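Suppressor protein MPT5 (PDB 5BZ1) binds short UGUA-containing sequences in the 3'-UTRs of target mRNAs through its Pumilio homology domain and so regulates their expression after transcription. Local coordinates at residues 46-57 and 77-88. Sequence-based numbering, arbitrary orientation.
Sequences YEQIKPFFLDLI and QKTLLIQTIYPN
In the alpha-helical Pumilio repeats of the PUM homology domain, Tyr46 and Phe53, from the end of helix 38-49 and from the short helix 53-57, pack against Gln77, Leu80, Leu81 and Thr84 of helix 75-85. The short segments 53-57 and 77-85 run nearly perpendicular, at 87°, with axes 10.3 Å apart at closest approach. One hydrogen bond joins the two segments: Tyr46 OH donates to Gln77 O over 2.6 Å. It arrives in the carbonyl plane on a lone pair, at a C=O...O angle of 122°, and Leu81 N gives the same oxygen its helical bond, so two donors grip Gln77 O. With CG anti to the backbone N (chi1 -171°), the Tyr46 ring extends along the Gln77 side chain, which runs past it in the opposite direction. Gln77 CG sits over the ring centre, 3.8 Å from the centroid, as a CH-pi contact, while the amide NE2 is held by Asp43 of helix 38-49. Leu80 CD2 meets the edge of the same ring. Phe53 is sandwiched: Leu81 CD1 lies over one face, 3.5 Å from the ring centroid, and Lys50 CA covers the opposite face. Thr84 OG1 lies in the ring plane at the edge, 3.9 Å from Phe53 CD2, and itself donates a hydrogen bond to Leu80 O. Beyond the Phe53 ring, Ile57 CD1 lies 4.1 Å from Ile85 CG2, and Ile92 of helix 89-93 touches both residues, adding a further apolar side chain from Pumilio repeat 3, in which Ile85 itself lies. Leu54 finishes the contact, its CD2 resting 3.9 Å from Asn88 ND2.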
loop_
_atom_site.group_PDB
_atom_site.type_symbol
_atom_site.label_atom_id
_atom_site.label_comp_id
_atom_site.label_asym_id
_atom_site.label_seq_id
_atom_site.Cartn_x
_atom_site.Cartn_y
_atom_site.Cartn_z
ATOM N N TYR A 46 14.236 32.851 15.861
ATOM C CA TYR A 46 14.670 32.346 14.563
ATOM C C TYR A 46 16.132 32.657 14.268
ATOM O O TYR A 46 16.895 31.770 13.884
ATOM C CB TYR A 46 13.785 32.924 13.453
ATOM C CG TYR A 46 14.011 32.295 12.099
ATOM C CD1 TYR A 46 13.295 31.173 11.709
ATOM C CD2 TYR A 46 14.939 32.821 11.209
ATOM C CE1 TYR A 46 13.494 30.591 10.479
ATOM C CE2 TYR A 46 15.149 32.244 9.973
ATOM C CZ TYR A 46 14.422 31.127 9.615
ATOM O OH TYR A 46 14.620 30.540 8.387
ATOM N N GLU A 47 16.518 33.917 14.444
ATOM C CA GLU A 47 17.873 34.353 14.122
ATOM C C GLU A 47 18.933 33.665 14.979
ATOM O O GLU A 47 20.062 33.455 14.531
ATOM C CB GLU A 47 17.991 35.873 14.250
ATOM C CG GLU A 47 17.168 36.636 13.226
ATOM C CD GLU A 47 17.559 36.299 11.800
ATOM O OE1 GLU A 47 18.767 36.121 11.538
ATOM O OE2 GLU A 47 16.656 36.206 10.942
ATOM N N GLN A 48 18.563 33.309 16.206
ATOM C CA GLN A 48 19.501 32.677 17.129
ATOM C C GLN A 48 19.594 31.158 16.965
ATOM O O GLN A 48 20.638 30.567 17.234
ATOM C CB GLN A 48 19.163 33.035 18.582
ATOM C CG GLN A 48 19.430 34.505 18.951
ATOM C CD GLN A 48 19.262 34.776 20.439
ATOM O OE1 GLN A 48 19.251 33.853 21.255
ATOM N NE2 GLN A 48 19.133 36.049 20.797
ATOM N N ILE A 49 18.513 30.527 16.518
ATOM C CA ILE A 49 18.487 29.067 16.438
ATOM C C ILE A 49 18.763 28.522 15.032
ATOM O O ILE A 49 18.995 27.325 14.866
ATOM C CB ILE A 49 17.155 28.481 16.966
ATOM C CG1 ILE A 49 16.009 28.762 15.991
ATOM C CG2 ILE A 49 16.843 29.022 18.363
ATOM C CD1 ILE A 49 14.683 28.163 16.425
ATOM N N LYS A 50 18.744 29.396 14.027
ATOM C CA LYS A 50 18.956 28.966 12.640
ATOM C C LYS A 50 20.261 28.194 12.333
ATOM O O LYS A 50 20.258 27.325 11.461
ATOM C CB LYS A 50 18.723 30.115 11.641
ATOM C CG LYS A 50 19.602 31.345 11.810
ATOM C CD LYS A 50 19.269 32.386 10.748
ATOM C CE LYS A 50 20.322 33.483 10.695
ATOM N NZ LYS A 50 19.991 34.519 9.677
ATOM N N PRO A 51 21.372 28.487 13.045
ATOM C CA PRO A 51 22.531 27.626 12.779
ATOM C C PRO A 51 22.345 26.220 13.348
ATOM O O PRO A 51 23.143 25.336 13.030
ATOM C CB PRO A 51 23.674 28.323 13.532
ATOM C CG PRO A 51 23.213 29.736 13.733
ATOM C CD PRO A 51 21.731 29.642 13.892
ATOM N N PHE A 52 21.319 26.025 14.176
ATOM C CA PHE A 52 21.126 24.766 14.891
ATOM C C PHE A 52 19.868 24.017 14.457
ATOM O O PHE A 52 19.388 23.139 15.181
ATOM C CB PHE A 52 21.046 25.026 16.399
ATOM C CG PHE A 52 22.217 25.783 16.956
ATOM C CD1 PHE A 52 23.333 25.108 17.424
ATOM C CD2 PHE A 52 22.195 27.168 17.031
ATOM C CE1 PHE A 52 24.415 25.800 17.946
ATOM C CE2 PHE A 52 23.273 27.868 17.553
ATOM C CZ PHE A 52 24.383 27.183 18.010
ATOM N N PHE A 53 19.338 24.364 13.287
ATOM C CA PHE A 53 18.110 23.756 12.776
ATOM C C PHE A 53 18.135 22.227 12.793
ATOM O O PHE A 53 17.189 21.593 13.262
ATOM C CB PHE A 53 17.815 24.260 11.362
ATOM C CG PHE A 53 17.102 25.580 11.327
ATOM C CD1 PHE A 53 16.237 25.937 12.352
ATOM C CD2 PHE A 53 17.292 26.463 10.272
ATOM C CE1 PHE A 53 15.572 27.152 12.331
ATOM C CE2 PHE A 53 16.629 27.679 10.242
ATOM C CZ PHE A 53 15.769 28.025 11.272
ATOM N N LEU A 54 19.217 21.640 12.289
ATOM C CA LEU A 54 19.332 20.184 12.250
ATOM C C LEU A 54 19.394 19.602 13.659
ATOM O O LEU A 54 18.748 18.591 13.948
ATOM C CB LEU A 54 20.561 19.746 11.451
ATOM C CG LEU A 54 20.771 18.229 11.398
ATOM C CD1 LEU A 54 19.580 17.547 10.733
ATOM C CD2 LEU A 54 22.063 17.870 10.682
ATOM N N ASP A 55 20.161 20.253 14.533
ATOM C CA ASP A 55 20.323 19.800 15.910
ATOM C C ASP A 55 18.977 19.769 16.641
ATOM O O ASP A 55 18.639 18.788 17.301
ATOM C CB ASP A 55 21.302 20.716 16.653
ATOM C CG ASP A 55 22.577 20.975 15.866
ATOM O OD1 ASP A 55 23.645 20.455 16.255
ATOM O OD2 ASP A 55 22.504 21.702 14.853
ATOM N N LEU A 56 18.210 20.848 16.501
ATOM C CA LEU A 56 16.915 20.972 17.161
ATOM C C LEU A 56 15.890 19.965 16.633
ATOM O O LEU A 56 15.133 19.371 17.404
ATOM C CB LEU A 56 16.386 22.399 17.013
ATOM C CG LEU A 56 17.261 23.469 17.663
ATOM C CD1 LEU A 56 16.668 24.856 17.472
ATOM C CD2 LEU A 56 17.450 23.171 19.140
ATOM N N ILE A 57 15.877 19.777 15.316
ATOM C CA ILE A 57 14.991 18.814 14.664
ATOM C C ILE A 57 15.169 17.409 15.246
ATOM O O ILE A 57 14.210 16.638 15.349
ATOM C CB ILE A 57 15.227 18.818 13.134
ATOM C CG1 ILE A 57 14.464 19.976 12.490
ATOM C CG2 ILE A 57 14.813 17.498 12.492
ATOM C CD1 ILE A 57 14.870 20.264 11.056
ATOM N N GLN A 77 10.993 32.466 6.024
ATOM C CA GLN A 77 11.606 31.746 7.137
ATOM C C GLN A 77 11.571 30.228 6.946
ATOM O O GLN A 77 12.542 29.538 7.252
ATOM C CB GLN A 77 10.947 32.135 8.468
ATOM C CG GLN A 77 11.370 33.505 9.012
ATOM C CD GLN A 77 10.492 33.979 10.162
ATOM O OE1 GLN A 77 9.345 33.549 10.301
ATOM N NE2 GLN A 77 11.029 34.868 10.992
ATOM N N LYS A 78 10.456 29.704 6.441
ATOM C CA LYS A 78 10.336 28.260 6.250
ATOM C C LYS A 78 11.202 27.759 5.089
ATOM O O LYS A 78 11.769 26.666 5.150
ATOM C CB LYS A 78 8.873 27.837 6.064
ATOM C CG LYS A 78 8.690 26.332 5.876
ATOM C CD LYS A 78 7.229 25.917 5.987
ATOM C CE LYS A 78 6.729 26.061 7.412
ATOM N NZ LYS A 78 5.244 26.137 7.466
ATOM N N THR A 79 11.312 28.570 4.040
ATOM C CA THR A 79 12.166 28.239 2.903
ATOM C C THR A 79 13.637 28.162 3.328
ATOM O O THR A 79 14.366 27.253 2.916
ATOM C CB THR A 79 11.987 29.251 1.756
ATOM O OG1 THR A 79 10.634 29.203 1.287
ATOM C CG2 THR A 79 12.921 28.931 0.602
ATOM N N LEU A 80 14.067 29.105 4.161
ATOM C CA LEU A 80 15.439 29.102 4.659
ATOM C C LEU A 80 15.702 27.888 5.551
ATOM O O LEU A 80 16.765 27.271 5.461
ATOM C CB LEU A 80 15.754 30.406 5.399
ATOM C CG LEU A 80 17.158 30.526 5.991
ATOM C CD1 LEU A 80 18.209 30.220 4.937
ATOM C CD2 LEU A 80 17.388 31.911 6.589
ATOM N N LEU A 81 14.734 27.549 6.404
ATOM C CA LEU A 81 14.823 26.353 7.244
ATOM C C LEU A 81 15.013 25.095 6.395
ATOM O O LEU A 81 15.875 24.261 6.682
ATOM C CB LEU A 81 13.569 26.212 8.118
ATOM C CG LEU A 81 13.288 24.836 8.738
ATOM C CD1 LEU A 81 14.376 24.432 9.712
ATOM C CD2 LEU A 81 11.933 24.798 9.428
ATOM N N ILE A 82 14.199 24.966 5.352
ATOM C CA ILE A 82 14.259 23.801 4.478
ATOM C C ILE A 82 15.551 23.801 3.656
ATOM O O ILE A 82 16.151 22.748 3.437
ATOM C CB ILE A 82 13.015 23.725 3.568
ATOM C CG1 ILE A 82 11.768 23.443 4.409
ATOM C CG2 ILE A 82 13.178 22.651 2.502
ATOM C CD1 ILE A 82 10.467 23.441 3.620
ATOM N N GLN A 83 15.979 24.984 3.218
ATOM C CA GLN A 83 17.251 25.129 2.513
ATOM C C GLN A 83 18.418 24.629 3.359
ATOM O O GLN A 83 19.391 24.094 2.834
ATOM C CB GLN A 83 17.489 26.591 2.118
ATOM C CG GLN A 83 17.067 26.942 0.694
ATOM C CD GLN A 83 16.943 28.441 0.470
ATOM O OE1 GLN A 83 17.039 29.233 1.411
ATOM N NE2 GLN A 83 16.725 28.839 -0.779
ATOM N N THR A 84 18.310 24.808 4.672
ATOM C CA THR A 84 19.380 24.436 5.589
ATOM C C THR A 84 19.489 22.919 5.772
ATOM O O THR A 84 20.591 22.377 5.861
ATOM C CB THR A 84 19.194 25.106 6.968
ATOM O OG1 THR A 84 19.034 26.520 6.798
ATOM C CG2 THR A 84 20.393 24.841 7.867
ATOM N N ILE A 85 18.349 22.233 5.813
ATOM C CA ILE A 85 18.334 20.833 6.231
ATOM C C ILE A 85 17.975 19.796 5.163
ATOM O O ILE A 85 18.016 18.600 5.445
ATOM C CB ILE A 85 17.433 20.624 7.481
ATOM C CG1 ILE A 85 16.005 21.108 7.222
ATOM C CG2 ILE A 85 18.015 21.341 8.691
ATOM C CD1 ILE A 85 15.082 20.060 6.643
ATOM N N TYR A 86 17.615 20.233 3.958
ATOM C CA TYR A 86 17.224 19.275 2.915
ATOM C C TYR A 86 18.270 18.195 2.575
ATOM O O TYR A 86 17.890 17.063 2.275
ATOM C CB TYR A 86 16.676 19.964 1.649
ATOM C CG TYR A 86 17.707 20.528 0.690
ATOM C CD1 TYR A 86 18.334 19.718 -0.254
ATOM C CD2 TYR A 86 18.025 21.877 0.705
ATOM C CE1 TYR A 86 19.269 20.238 -1.135
ATOM C CE2 TYR A 86 18.952 22.403 -0.170
ATOM C CZ TYR A 86 19.569 21.583 -1.085
ATOM O OH TYR A 86 20.490 22.120 -1.951
ATOM N N PRO A 87 19.580 18.522 2.633
ATOM C CA PRO A 87 20.511 17.414 2.374
ATOM C C PRO A 87 20.466 16.311 3.443
ATOM O O PRO A 87 20.983 15.220 3.195
ATOM C CB PRO A 87 21.885 18.096 2.400
ATOM C CG PRO A 87 21.610 19.536 2.067
ATOM C CD PRO A 87 20.282 19.821 2.706
ATOM N N ASN A 88 19.858 16.585 4.597
ATOM C CA ASN A 88 19.903 15.657 5.726
ATOM C C ASN A 88 18.623 14.862 5.964
ATOM O O ASN A 88 18.449 14.286 7.039
ATOM C CB ASN A 88 20.264 16.403 7.013
ATOM C CG ASN A 88 21.452 17.320 6.840
ATOM O OD1 ASN A 88 22.577 16.867 6.620
ATOM N ND2 ASN A 88 21.212 18.622 6.944
#